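Long-range contacts in ABC transporter, substrate binding protein (Mannopine) (Agrobacterium fabrum, PDB 5L9S), which probably serves as the periplasmic substrate-binding protein of an ABC transporter, with the opine mannopine as its likely ligand: residues L169-A174 and G315-R320; P148-A153 and F232-R237; Q3-A8 and T30-V35; T58-L63 and A244-N249. All blocks are in the same frame, centred on the assembly; numbering follows the deposited sequence.

How the contacts relate
The chain begins in one lobe, where contact 3 closes a short loop by pairing strands 4-9 and 33-38. Strand 61-65 lies beside the first of these and opens contact 4, whose loop closes only at 244-249, where helix 247-258 starts. Contact 2 is nested inside that loop: helix 149-158 packs on strand 224-240, which belongs to the same sheet as strand 61-65. Contact 1 opens at 169-174, within the loops of contacts 2 and 4, and crosses both to close at 315-320; it joins helix 171-181 to the C-terminal helix 307-325 and touches contact 2 where L317 meets L152. Contacts 1 and 3 fall on opposite sides of the chain's centre.

Contact 1. Residues L169-A174 and G315-R320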
loop_
_atom_site.group_PDB
_atom_site.type_symbol
_atom_site.label_atom_id
_atom_site.label_comp_id
_atom_site.label_asym_id
_atom_site.label_seq_id
_atom_site.Cartn_x
_atom_site.Cartn_y
_atom_site.Cartn_z
ATOM N N LEU A 169 -14.064 -11.523 5.443
ATOM C CA LEU A 169 -13.466 -11.753 6.760
ATOM C C LEU A 169 -14.479 -12.180 7.810
ATOM O O LEU A 169 -15.489 -11.497 8.015
ATOM C CB LEU A 169 -12.676 -10.531 7.284
ATOM C CG LEU A 169 -11.546 -9.905 6.451
ATOM C CD1 LEU A 169 -10.875 -8.790 7.238
ATOM C CD2 LEU A 169 -10.495 -10.917 6.080
ATOM N N ASP A 170 -14.179 -13.298 8.501
ATOM C CA ASP A 170 -14.974 -13.832 9.612
ATOM C C ASP A 170 -14.537 -13.019 10.857
ATOM O O ASP A 170 -13.613 -13.416 11.574
ATOM C CB ASP A 170 -14.673 -15.339 9.758
ATOM C CG ASP A 170 -15.488 -16.127 10.775
ATOM O OD1 ASP A 170 -16.155 -15.500 11.626
ATOM O OD2 ASP A 170 -15.374 -17.367 10.785
ATOM N N VAL A 171 -15.144 -11.833 11.037
ATOM C CA VAL A 171 -14.840 -10.844 12.088
ATOM C C VAL A 171 -14.973 -11.419 13.510
ATOM O O VAL A 171 -14.167 -11.082 14.386
ATOM C CB VAL A 171 -15.675 -9.550 11.892
ATOM C CG1 VAL A 171 -15.328 -8.487 12.932
ATOM C CG2 VAL A 171 -15.461 -8.993 10.487
ATOM N N ASP A 172 -15.967 -12.298 13.724
ATOM C CA ASP A 172 -16.184 -12.951 15.013
ATOM C C ASP A 172 -15.016 -13.858 15.378
ATOM O O ASP A 172 -14.526 -13.794 16.506
ATOM C CB ASP A 172 -17.521 -13.709 15.029
ATOM C CG ASP A 172 -18.726 -12.784 15.049
ATOM O OD1 ASP A 172 -18.716 -11.812 15.838
ATOM O OD2 ASP A 172 -19.700 -13.057 14.305
ATOM N N ARG A 173 -14.533 -14.653 14.402
ATOM C CA ARG A 173 -13.407 -15.568 14.554
ATOM C C ARG A 173 -12.110 -14.785 14.739
ATOM O O ARG A 173 -11.338 -15.111 15.639
ATOM C CB ARG A 173 -13.333 -16.491 13.340
ATOM C CG ARG A 173 -12.345 -17.634 13.432
ATOM C CD ARG A 173 -12.446 -18.458 12.167
ATOM N NE ARG A 173 -11.275 -19.305 11.975
ATOM C CZ ARG A 173 -11.144 -20.204 11.010
ATOM N NH1 ARG A 173 -12.101 -20.364 10.106
ATOM N NH2 ARG A 173 -10.040 -20.923 10.917
ATOM N N ALA A 174 -11.874 -13.748 13.903
ATOM C CA ALA A 174 -10.688 -12.891 13.971
ATOM C C ALA A 174 -10.477 -12.276 15.368
ATOM O O ALA A 174 -9.342 -12.285 15.868
ATOM C CB ALA A 174 -10.768 -11.810 12.920
ATOM N N GLY A 315 -17.439 0.865 8.631
ATOM C CA GLY A 315 -18.102 1.408 9.815
ATOM C C GLY A 315 -18.165 0.418 10.956
ATOM O O GLY A 315 -17.708 0.709 12.066
ATOM N N MET A 316 -18.684 -0.788 10.653
ATOM C CA MET A 316 -18.800 -1.924 11.567
ATOM C C MET A 316 -17.442 -2.242 12.206
ATOM O O MET A 316 -17.383 -2.384 13.428
ATOM C CB MET A 316 -19.357 -3.159 10.815
ATOM C CG MET A 316 -19.709 -4.336 11.707
ATOM S SD MET A 316 -18.391 -5.585 11.777
ATOM C CE MET A 316 -19.306 -6.989 12.480
ATOM N N LEU A 317 -16.363 -2.319 11.381
ATOM C CA LEU A 317 -15.000 -2.646 11.803
ATOM C C LEU A 317 -14.417 -1.670 12.817
ATOM O O LEU A 317 -13.957 -2.108 13.874
ATOM C CB LEU A 317 -14.050 -2.800 10.597
ATOM C CG LEU A 317 -14.242 -3.987 9.649
ATOM C CD1 LEU A 317 -13.140 -3.998 8.589
ATOM C CD2 LEU A 317 -14.276 -5.301 10.398
ATOM N N VAL A 318 -14.459 -0.350 12.503
ATOM C CA VAL A 318 -13.989 0.753 13.362
ATOM C C VAL A 318 -14.747 0.730 14.713
ATOM O O VAL A 318 -14.111 0.816 15.770
ATOM C CB VAL A 318 -14.093 2.119 12.626
ATOM C CG1 VAL A 318 -13.824 3.291 13.570
ATOM C CG2 VAL A 318 -13.150 2.169 11.426
ATOM N N GLN A 319 -16.093 0.552 14.665
ATOM C CA GLN A 319 -16.948 0.452 15.842
ATOM C C GLN A 319 -16.478 -0.724 16.713
ATOM O O GLN A 319 -16.077 -0.522 17.861
ATOM C CB GLN A 319 -18.412 0.229 15.421
ATOM C CG GLN A 319 -19.251 1.481 15.205
ATOM C CD GLN A 319 -20.735 1.169 15.087
ATOM O OE1 GLN A 319 -21.148 0.016 14.881
ATOM N NE2 GLN A 319 -21.578 2.193 15.239
ATOM N N ARG A 320 -16.485 -1.940 16.133
ATOM C CA ARG A 320 -16.087 -3.179 16.778
ATOM C C ARG A 320 -14.680 -3.157 17.346
ATOM O O ARG A 320 -14.468 -3.740 18.400
ATOM C CB ARG A 320 -16.276 -4.357 15.822
ATOM C CG ARG A 320 -17.598 -5.055 16.029
ATOM C CD ARG A 320 -17.369 -6.472 16.481
ATOM N NE ARG A 320 -17.876 -7.393 15.476
ATOM C CZ ARG A 320 -17.783 -8.712 15.543
ATOM N NH1 ARG A 320 -18.279 -9.466 14.572
ATOM N NH2 ARG A 320 -17.184 -9.292 16.579
#
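The chain of R320, bent at chi2 and chi3, reaches outward from helix 307-325 and carries its guanidinium past V171 CG1 to D172, while V171 holds CG1 trans to its own backbone nitrogen (chi1 -177°) and so aims that methyl at the arriving group. V171 CG1 rests over one face of the guanidinium, toward its rim, 3.5 Å from R320 NH1. The carboxylate of D172, an exposed residue, engages the same group through a single oxygen: OD1 accepts from R320 NH1 at 2.7 Å and, more weakly, from R320 NH2 at 3.0 Å. NH1 comes from well above the carboxylate plane, 64° out of it, and the salt bridge is therefore not the flat, two-oxygen kind. The contact joins the first turn of helix 171-181, N-capped by D170 through a weak bond to R173 N, to the long C-terminal helix 307-325. Deeper between the two helices the other branch of V171 takes over, CG2 meeting L317 CD2 at 3.9 Å, with W309 and L152 packed nearby. M316 CE lies at the guanidinium edge, in its plane, and reaches V171 CG1 at 4.3 Å.

Contact 2. Residues P148-A153 and F232-R237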
loop_
_atom_site.group_PDB
_atom_site.type_symbol
_atom_site.label_atom_id
_atom_site.label_comp_id
_atom_site.label_asym_id
_atom_site.label_seq_id
_atom_site.Cartn_x
_atom_site.Cartn_y
_atom_site.Cartn_z
ATOM N N PRO A 148 -8.784 -1.846 11.414
ATOM C CA PRO A 148 -8.071 -3.053 11.860
ATOM C C PRO A 148 -8.022 -4.233 10.865
ATOM O O PRO A 148 -7.600 -5.331 11.251
ATOM C CB PRO A 148 -8.921 -3.461 13.061
ATOM C CG PRO A 148 -10.323 -3.146 12.627
ATOM C CD PRO A 148 -10.214 -1.900 11.809
ATOM N N TRP A 149 -8.520 -4.058 9.636
ATOM C CA TRP A 149 -8.675 -5.179 8.712
ATOM C C TRP A 149 -7.424 -6.073 8.569
ATOM O O TRP A 149 -7.585 -7.301 8.490
ATOM C CB TRP A 149 -9.219 -4.734 7.342
ATOM C CG TRP A 149 -8.247 -4.064 6.413
ATOM C CD1 TRP A 149 -8.054 -2.716 6.242
ATOM C CD2 TRP A 149 -7.367 -4.718 5.481
ATOM N NE1 TRP A 149 -7.099 -2.494 5.278
ATOM C CE2 TRP A 149 -6.662 -3.707 4.791
ATOM C CE3 TRP A 149 -7.087 -6.069 5.177
ATOM C CZ2 TRP A 149 -5.748 -4.002 3.777
ATOM C CZ3 TRP A 149 -6.170 -6.355 4.181
ATOM C CH2 TRP A 149 -5.543 -5.332 3.469
ATOM N N ARG A 150 -6.194 -5.472 8.554
ATOM C CA ARG A 150 -4.937 -6.218 8.440
ATOM C C ARG A 150 -4.609 -6.974 9.725
ATOM O O ARG A 150 -3.947 -7.994 9.678
ATOM C CB ARG A 150 -3.783 -5.283 8.108
ATOM C CG ARG A 150 -3.668 -4.848 6.664
ATOM C CD ARG A 150 -2.419 -4.039 6.671
ATOM N NE ARG A 150 -2.478 -2.781 5.928
ATOM C CZ ARG A 150 -3.133 -1.694 6.306
ATOM N NH1 ARG A 150 -3.905 -1.717 7.388
ATOM N NH2 ARG A 150 -3.083 -0.600 5.571
ATOM N N VAL A 151 -5.003 -6.438 10.877
ATOM C CA VAL A 151 -4.788 -7.092 12.173
ATOM C C VAL A 151 -5.730 -8.323 12.251
ATOM O O VAL A 151 -5.299 -9.406 12.657
ATOM C CB VAL A 151 -4.972 -6.105 13.360
ATOM C CG1 VAL A 151 -5.001 -6.823 14.698
ATOM C CG2 VAL A 151 -3.869 -5.061 13.363
ATOM N N LEU A 152 -6.996 -8.144 11.825
ATOM C CA LEU A 152 -8.039 -9.167 11.758
ATOM C C LEU A 152 -7.696 -10.263 10.757
ATOM O O LEU A 152 -7.785 -11.442 11.094
ATOM C CB LEU A 152 -9.396 -8.509 11.416
ATOM C CG LEU A 152 -9.979 -7.531 12.476
ATOM C CD1 LEU A 152 -11.291 -6.948 12.010
ATOM C CD2 LEU A 152 -10.196 -8.218 13.810
ATOM N N ALA A 153 -7.257 -9.874 9.537
ATOM C CA ALA A 153 -6.793 -10.802 8.499
ATOM C C ALA A 153 -5.528 -11.584 8.949
ATOM O O ALA A 153 -5.434 -12.768 8.628
ATOM C CB ALA A 153 -6.544 -10.060 7.192
ATOM N N PHE A 232 0.785 -8.022 3.654
ATOM C CA PHE A 232 -0.288 -7.253 3.042
ATOM C C PHE A 232 0.287 -6.196 2.089
ATOM O O PHE A 232 0.980 -5.270 2.525
ATOM C CB PHE A 232 -1.211 -6.662 4.119
ATOM C CG PHE A 232 -1.758 -7.708 5.069
ATOM C CD1 PHE A 232 -2.900 -8.446 4.746
ATOM C CD2 PHE A 232 -1.138 -7.955 6.292
ATOM C CE1 PHE A 232 -3.384 -9.436 5.610
ATOM C CE2 PHE A 232 -1.636 -8.939 7.161
ATOM C CZ PHE A 232 -2.744 -9.679 6.808
ATOM N N LEU A 233 0.032 -6.368 0.780
ATOM C CA LEU A 233 0.497 -5.439 -0.264
ATOM C C LEU A 233 -0.595 -4.481 -0.636
ATOM O O LEU A 233 -1.544 -4.862 -1.305
ATOM C CB LEU A 233 1.021 -6.185 -1.491
ATOM C CG LEU A 233 1.887 -5.373 -2.450
ATOM C CD1 LEU A 233 3.239 -5.039 -1.853
ATOM C CD2 LEU A 233 2.053 -6.095 -3.754
ATOM N N VAL A 234 -0.501 -3.253 -0.127
ATOM C CA VAL A 234 -1.503 -2.199 -0.308
ATOM C C VAL A 234 -0.819 -0.996 -0.920
ATOM O O VAL A 234 0.201 -0.532 -0.415
ATOM C CB VAL A 234 -2.210 -1.831 1.046
ATOM C CG1 VAL A 234 -3.337 -0.820 0.839
ATOM C CG2 VAL A 234 -2.756 -3.071 1.753
ATOM N N GLY A 235 -1.401 -0.460 -1.967
ATOM C CA GLY A 235 -0.820 0.724 -2.579
ATOM C C GLY A 235 -1.749 1.867 -2.912
ATOM O O GLY A 235 -2.867 1.977 -2.390
ATOM N N ASP A 236 -1.224 2.758 -3.755
ATOM C CA ASP A 236 -1.865 3.971 -4.240
ATOM C C ASP A 236 -2.272 3.815 -5.675
ATOM O O ASP A 236 -1.566 3.170 -6.455
ATOM C CB ASP A 236 -0.910 5.187 -4.107
ATOM C CG ASP A 236 -0.673 5.711 -2.691
ATOM O OD1 ASP A 236 -1.161 5.075 -1.720
ATOM O OD2 ASP A 236 -0.002 6.757 -2.554
ATOM N N ARG A 237 -3.364 4.457 -6.036
ATOM C CA ARG A 237 -3.879 4.490 -7.394
ATOM C C ARG A 237 -3.811 5.911 -7.970
ATOM O O ARG A 237 -3.918 6.874 -7.216
ATOM C CB ARG A 237 -5.320 3.937 -7.453
ATOM C CG ARG A 237 -5.460 2.560 -6.806
ATOM C CD ARG A 237 -6.635 1.748 -7.300
ATOM N NE ARG A 237 -6.303 1.205 -8.602
ATOM C CZ ARG A 237 -6.046 -0.073 -8.857
ATOM N NH1 ARG A 237 -6.188 -0.991 -7.909
ATOM N NH2 ARG A 237 -5.691 -0.446 -10.074
#
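This is a buried packing of a helix on a strand, in which W149, R150 and A153, from the first turns of helix 149-158, lie against F232 and V234 of strand 224-240. The segment axes run nearly antiparallel (161°) and 11.0 Å apart. The strand is a long one: it pairs with strand 103-116 along one part and with strand 61-65 along another, so it spans the two lobes, consistent with the connecting strands of a type II periplasmic binding protein.

F232 is the centre of the contact. Over one face of its ring sits the aliphatic part of R150, with R150 CG 4.2 Å from the ring centroid in a CH-pi contact, while A153 CB comes within 3.6 Å of F232 CE1. The tip of the ring also approaches the helix backbone, F232 CZ lying 3.5 Å from R150 O. The indole of W149 meets F232 obliquely, its CZ3 3.9 Å from F232 CD1 and the planes 82° apart. Its chi1 of 77° puts W149 CG between the backbone nitrogen and the carbonyl carbon, and the six-membered ring thereby reaches along the strand to V234, whose CG2 touches the indole edge at CZ2, 3.7 Å away. R150 CG lies over a face of the indole as well, so one methylene serves two aromatic rings. Outside these segments W127 also meets the F232 ring.

The two segments share no hydrogen bond and pack mainly through apolar and CH-pi contacts, R150 chiefly through its methylenes while its guanidinium lies beside V234, which suggests attachment by dispersion and fit.

Contact 3. Residues Q3-A8 and T30-V35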
loop_
_atom_site.group_PDB
_atom_site.type_symbol
_atom_site.label_atom_id
_atom_site.label_comp_id
_atom_site.label_asym_id
_atom_site.label_seq_id
_atom_site.Cartn_x
_atom_site.Cartn_y
_atom_site.Cartn_z
ATOM N N GLN A 3 0.089 22.493 -24.140
ATOM C CA GLN A 3 -0.336 21.336 -23.365
ATOM C C GLN A 3 0.361 21.144 -22.041
ATOM O O GLN A 3 1.578 21.295 -21.928
ATOM C CB GLN A 3 -0.265 20.045 -24.194
ATOM C CG GLN A 3 -1.376 19.897 -25.253
ATOM C CD GLN A 3 -2.623 20.742 -25.022
ATOM O OE1 GLN A 3 -2.864 21.743 -25.721
ATOM N NE2 GLN A 3 -3.445 20.364 -24.042
ATOM N N ARG A 4 -0.459 20.788 -21.040
ATOM C CA ARG A 4 -0.115 20.533 -19.644
ATOM C C ARG A 4 -1.048 19.486 -19.015
ATOM O O ARG A 4 -2.057 19.098 -19.621
ATOM C CB ARG A 4 -0.085 21.835 -18.814
ATOM C CG ARG A 4 -1.364 22.665 -18.855
ATOM C CD ARG A 4 -1.224 23.991 -18.136
ATOM N NE ARG A 4 -2.278 24.168 -17.137
ATOM C CZ ARG A 4 -2.095 24.670 -15.917
ATOM N NH1 ARG A 4 -0.888 25.077 -15.531
ATOM N NH2 ARG A 4 -3.118 24.776 -15.077
ATOM N N VAL A 5 -0.644 18.980 -17.819
ATOM C CA VAL A 5 -1.366 18.012 -16.975
ATOM C C VAL A 5 -1.180 18.469 -15.543
ATOM O O VAL A 5 -0.043 18.706 -15.131
ATOM C CB VAL A 5 -0.890 16.533 -17.075
ATOM C CG1 VAL A 5 -1.882 15.611 -16.389
ATOM C CG2 VAL A 5 -0.667 16.081 -18.503
ATOM N N VAL A 6 -2.270 18.523 -14.765
ATOM C CA VAL A 6 -2.184 18.878 -13.351
ATOM C C VAL A 6 -2.480 17.637 -12.499
ATOM O O VAL A 6 -3.555 17.060 -12.606
ATOM C CB VAL A 6 -2.986 20.149 -12.942
ATOM C CG1 VAL A 6 -4.378 20.175 -13.526
ATOM C CG2 VAL A 6 -2.984 20.361 -11.425
ATOM N N ILE A 7 -1.489 17.213 -11.701
ATOM C CA ILE A 7 -1.559 16.052 -10.823
ATOM C C ILE A 7 -1.348 16.467 -9.358
ATOM O O ILE A 7 -0.445 17.258 -9.074
ATOM C CB ILE A 7 -0.599 14.881 -11.284
ATOM C CG1 ILE A 7 -0.819 13.579 -10.448
ATOM C CG2 ILE A 7 0.882 15.291 -11.311
ATOM C CD1 ILE A 7 -0.264 12.289 -11.044
ATOM N N ALA A 8 -2.166 15.906 -8.427
ATOM C CA ALA A 8 -2.022 16.161 -6.994
ATOM C C ALA A 8 -1.414 14.946 -6.283
ATOM O O ALA A 8 -1.816 13.807 -6.532
ATOM C CB ALA A 8 -3.350 16.532 -6.378
ATOM N N THR A 30 7.233 13.989 -24.628
ATOM C CA THR A 30 5.982 14.452 -25.225
ATOM C C THR A 30 5.845 15.965 -25.429
ATOM O O THR A 30 5.114 16.389 -26.333
ATOM C CB THR A 30 4.800 13.940 -24.378
ATOM O OG1 THR A 30 4.782 14.617 -23.118
ATOM C CG2 THR A 30 4.825 12.429 -24.155
ATOM N N GLY A 31 6.472 16.757 -24.561
ATOM C CA GLY A 31 6.371 18.215 -24.600
ATOM C C GLY A 31 5.268 18.750 -23.703
ATOM O O GLY A 31 5.114 19.968 -23.556
ATOM N N ILE A 32 4.492 17.832 -23.107
ATOM C CA ILE A 32 3.393 18.112 -22.186
ATOM C C ILE A 32 3.989 18.384 -20.798
ATOM O O ILE A 32 4.680 17.520 -20.233
ATOM C CB ILE A 32 2.367 16.939 -22.157
ATOM C CG1 ILE A 32 1.837 16.615 -23.569
ATOM C CG2 ILE A 32 1.228 17.227 -21.175
ATOM C CD1 ILE A 32 1.450 15.139 -23.777
ATOM N N LYS A 33 3.709 19.591 -20.262
ATOM C CA LYS A 33 4.172 20.053 -18.954
ATOM C C LYS A 33 3.358 19.380 -17.844
ATOM O O LYS A 33 2.136 19.230 -17.968
ATOM C CB LYS A 33 4.065 21.584 -18.885
ATOM C CG LYS A 33 4.724 22.251 -17.670
ATOM C CD LYS A 33 4.509 23.783 -17.664
ATOM C CE LYS A 33 4.207 24.299 -16.277
ATOM N NZ LYS A 33 3.788 25.730 -16.288
ATOM N N VAL A 34 4.050 18.947 -16.770
ATOM C CA VAL A 34 3.406 18.316 -15.613
ATOM C C VAL A 34 3.439 19.307 -14.445
ATOM O O VAL A 34 4.512 19.609 -13.920
ATOM C CB VAL A 34 3.967 16.916 -15.223
ATOM C CG1 VAL A 34 3.054 16.237 -14.217
ATOM C CG2 VAL A 34 4.164 16.029 -16.445
ATOM N N VAL A 35 2.255 19.825 -14.073
ATOM C CA VAL A 35 2.027 20.754 -12.967
ATOM C C VAL A 35 1.625 19.900 -11.756
ATOM O O VAL A 35 0.640 19.154 -11.820
ATOM C CB VAL A 35 0.943 21.831 -13.313
ATOM C CG1 VAL A 35 0.819 22.869 -12.199
ATOM C CG2 VAL A 35 1.255 22.521 -14.632
#
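V5 and V35 sit at the middle of a parallel strand pair whose backbone bonds come first. K33 N donates to Q3 O at 3.2 Å, tilted 30° from the carbonyl plane. The next three approach almost head-on: V5 N to K33 O at 2.8 Å, then V35 N to V5 O at 2.8 Å. I7 N closes the series on V35 O at 2.9 Å. CA-H...O contacts, such as R4 CA to K33 O, fill in between. Strands 4-9 and 33-38 are the two arms of a beta-alpha-beta unit whose helix 12-30 ends in an ST turn at T30.

Apolar contacts follow on the face bearing V5 and V34. V5 CG2 meets I32 CG2 at 3.5 Å. I7 CG2, set between its own backbone nitrogen and carbonyl carbon, lies alongside V34 CG1 at 3.7 Å; F23 and T27 of the helix cover V34.

On the other face V6 packs beside V35, and R4 NH1 comes obliquely to V35 CG2, 3.5 Å away. K33 NZ is 4.8 Å from R4 NH1. Since R4 and K33 are both exposed, solvent probably screens these like charges, leaving backbone bonds and apolar packing on both faces to hold the strands together.

Contact 4. Residues T58-L63 and A244-N249; sequences TWDLYL and APNREN
The carboxylate of D60 is the flat group on which 244-249 settles, and its OD1 meets three successive residues. N246 N comes to the edge on the syn side, 19° out of the plane, and makes a fairly straight hydrogen bond to D60 OD1 at 2.7 Å. P245 CD lies 3.2 Å from D60 OD1 on the other side of the carboxylate plane from N246 N, and A244 CB, 3.4 Å from the same oxygen, stands close to that plane. The side chain of N246 lies beside the carboxylate, the two planes steeply inclined (70°). With chi1 at -64°, D60 CG stands beside its own backbone nitrogen, which turns OD1 to the A244-N246 turn.

D60 precedes strand 61-65, and its backbone bonds to V6 and V241 place it between strands 4-9 and 224-240. N246 occupies the N-cap position of helix 247-258 without a capping bond from its side chain; its backbone N, bound to D60, ties the helix start to the beginning of strand 61-65. D60 OD2 serves strand 4-9 in turn by accepting from V6 N, and both carboxylate oxygens thus have backbone N-H partners. Such bonding, together with the nearby helix start, would be expected to favour the charged form of D60. Alongside, the proline ring lies against the T58-W59 backbone, with P245 CD 3.6 Å from W59 O and P245 CG 3.8 Å from T58 O.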
loop_
_atom_site.group_PDB
_atom_site.type_symbol
_atom_site.label_atom_id
_atom_site.label_comp_id
_atom_site.label_asym_id
_atom_site.label_seq_id
_atom_site.Cartn_x
_atom_site.Cartn_y
_atom_site.Cartn_z
ATOM N N THR A 58 -9.906 22.070 -11.664
ATOM C CA THR A 58 -8.568 22.578 -11.888
ATOM C C THR A 58 -7.609 21.427 -12.153
ATOM O O THR A 58 -6.779 21.533 -13.051
ATOM C CB THR A 58 -8.151 23.518 -10.759
ATOM O OG1 THR A 58 -9.044 24.635 -10.750
ATOM C CG2 THR A 58 -6.711 24.040 -10.917
ATOM N N TRP A 59 -7.780 20.313 -11.428
ATOM C CA TRP A 59 -6.937 19.118 -11.434
ATOM C C TRP A 59 -7.401 18.053 -12.430
ATOM O O TRP A 59 -8.599 17.908 -12.670
ATOM C CB TRP A 59 -6.869 18.506 -10.032
ATOM C CG TRP A 59 -6.387 19.380 -8.911
ATOM C CD1 TRP A 59 -5.891 20.648 -8.992
ATOM C CD2 TRP A 59 -6.349 19.020 -7.524
ATOM N NE1 TRP A 59 -5.562 21.108 -7.738
ATOM C CE2 TRP A 59 -5.820 20.125 -6.819
ATOM C CE3 TRP A 59 -6.711 17.856 -6.805
ATOM C CZ2 TRP A 59 -5.665 20.117 -5.430
ATOM C CZ3 TRP A 59 -6.535 17.836 -5.427
ATOM C CH2 TRP A 59 -5.999 18.948 -4.757
ATOM N N ASP A 60 -6.441 17.310 -13.002
ATOM C CA ASP A 60 -6.674 16.231 -13.953
ATOM C C ASP A 60 -6.536 14.871 -13.264
ATOM O O ASP A 60 -7.323 13.952 -13.519
ATOM C CB ASP A 60 -5.653 16.311 -15.103
ATOM C CG ASP A 60 -5.760 17.555 -15.950
ATOM O OD1 ASP A 60 -6.745 17.682 -16.684
ATOM O OD2 ASP A 60 -4.824 18.371 -15.925
ATOM N N LEU A 61 -5.483 14.731 -12.431
ATOM C CA LEU A 61 -5.142 13.494 -11.729
ATOM C C LEU A 61 -4.794 13.755 -10.287
ATOM O O LEU A 61 -4.329 14.838 -9.954
ATOM C CB LEU A 61 -3.935 12.805 -12.401
ATOM C CG LEU A 61 -4.042 12.351 -13.851
ATOM C CD1 LEU A 61 -2.674 12.085 -14.425
ATOM C CD2 LEU A 61 -4.921 11.128 -13.995
ATOM N N TYR A 62 -4.992 12.749 -9.439
ATOM C CA TYR A 62 -4.585 12.752 -8.033
ATOM C C TYR A 62 -4.279 11.336 -7.553
ATOM O O TYR A 62 -4.800 10.367 -8.119
ATOM C CB TYR A 62 -5.561 13.504 -7.105
ATOM C CG TYR A 62 -6.848 12.786 -6.761
ATOM C CD1 TYR A 62 -7.928 12.793 -7.638
ATOM C CD2 TYR A 62 -7.005 12.141 -5.535
ATOM C CE1 TYR A 62 -9.133 12.155 -7.314
ATOM C CE2 TYR A 62 -8.196 11.488 -5.208
ATOM C CZ TYR A 62 -9.264 11.513 -6.094
ATOM O OH TYR A 62 -10.443 10.874 -5.791
ATOM N N LEU A 63 -3.396 11.210 -6.560
ATOM C CA LEU A 63 -3.084 9.902 -5.992
ATOM C C LEU A 63 -3.899 9.686 -4.722
ATOM O O LEU A 63 -4.120 10.622 -3.961
ATOM C CB LEU A 63 -1.579 9.753 -5.668
ATOM C CG LEU A 63 -0.576 9.972 -6.806
ATOM C CD1 LEU A 63 0.837 9.982 -6.269
ATOM C CD2 LEU A 63 -0.701 8.907 -7.892
ATOM N N ALA A 244 -11.840 16.014 -16.193
ATOM C CA ALA A 244 -10.571 16.723 -16.092
ATOM C C ALA A 244 -10.380 17.681 -17.298
ATOM O O ALA A 244 -10.808 17.329 -18.407
ATOM C CB ALA A 244 -9.444 15.714 -16.041
ATOM N N PRO A 245 -9.780 18.891 -17.120
ATOM C CA PRO A 245 -9.601 19.788 -18.284
ATOM C C PRO A 245 -8.762 19.200 -19.428
ATOM O O PRO A 245 -9.137 19.315 -20.596
ATOM C CB PRO A 245 -8.966 21.049 -17.683
ATOM C CG PRO A 245 -8.419 20.642 -16.382
ATOM C CD PRO A 245 -9.245 19.497 -15.881
ATOM N N ASN A 246 -7.641 18.538 -19.075
ATOM C CA ASN A 246 -6.678 17.903 -19.979
ATOM C C ASN A 246 -6.763 16.367 -19.869
ATOM O O ASN A 246 -5.741 15.701 -19.686
ATOM C CB ASN A 246 -5.252 18.405 -19.666
ATOM C CG ASN A 246 -5.145 19.877 -19.328
ATOM O OD1 ASN A 246 -5.356 20.291 -18.183
ATOM N ND2 ASN A 246 -4.775 20.694 -20.297
ATOM N N ARG A 247 -7.989 15.820 -20.010
ATOM C CA ARG A 247 -8.339 14.393 -19.922
ATOM C C ARG A 247 -7.400 13.466 -20.729
ATOM O O ARG A 247 -6.857 12.501 -20.179
ATOM C CB ARG A 247 -9.814 14.174 -20.344
ATOM C CG ARG A 247 -10.471 12.931 -19.726
ATOM C CD ARG A 247 -11.614 12.370 -20.563
ATOM N NE ARG A 247 -11.129 11.591 -21.706
ATOM C CZ ARG A 247 -11.324 10.285 -21.879
ATOM N NH1 ARG A 247 -12.028 9.588 -20.995
ATOM N NH2 ARG A 247 -10.821 9.668 -22.941
ATOM N N GLU A 248 -7.216 13.780 -22.023
ATOM C CA GLU A 248 -6.394 13.046 -22.994
ATOM C C GLU A 248 -4.930 12.971 -22.564
ATOM O O GLU A 248 -4.349 11.881 -22.518
ATOM C CB GLU A 248 -6.546 13.648 -24.414
ATOM C CG GLU A 248 -7.033 15.101 -24.492
ATOM C CD GLU A 248 -8.166 15.403 -25.459
ATOM O OE1 GLU A 248 -8.016 15.100 -26.664
ATOM O OE2 GLU A 248 -9.173 16.008 -25.022
ATOM N N ASN A 249 -4.358 14.135 -22.209
ATOM C CA ASN A 249 -2.986 14.303 -21.758
ATOM C C ASN A 249 -2.754 13.595 -20.444
ATOM O O ASN A 249 -1.662 13.079 -20.226
ATOM C CB ASN A 249 -2.660 15.782 -21.594
ATOM C CG ASN A 249 -2.394 16.539 -22.867
ATOM O OD1 ASN A 249 -2.014 15.986 -23.907
ATOM N ND2 ASN A 249 -2.515 17.842 -22.771
#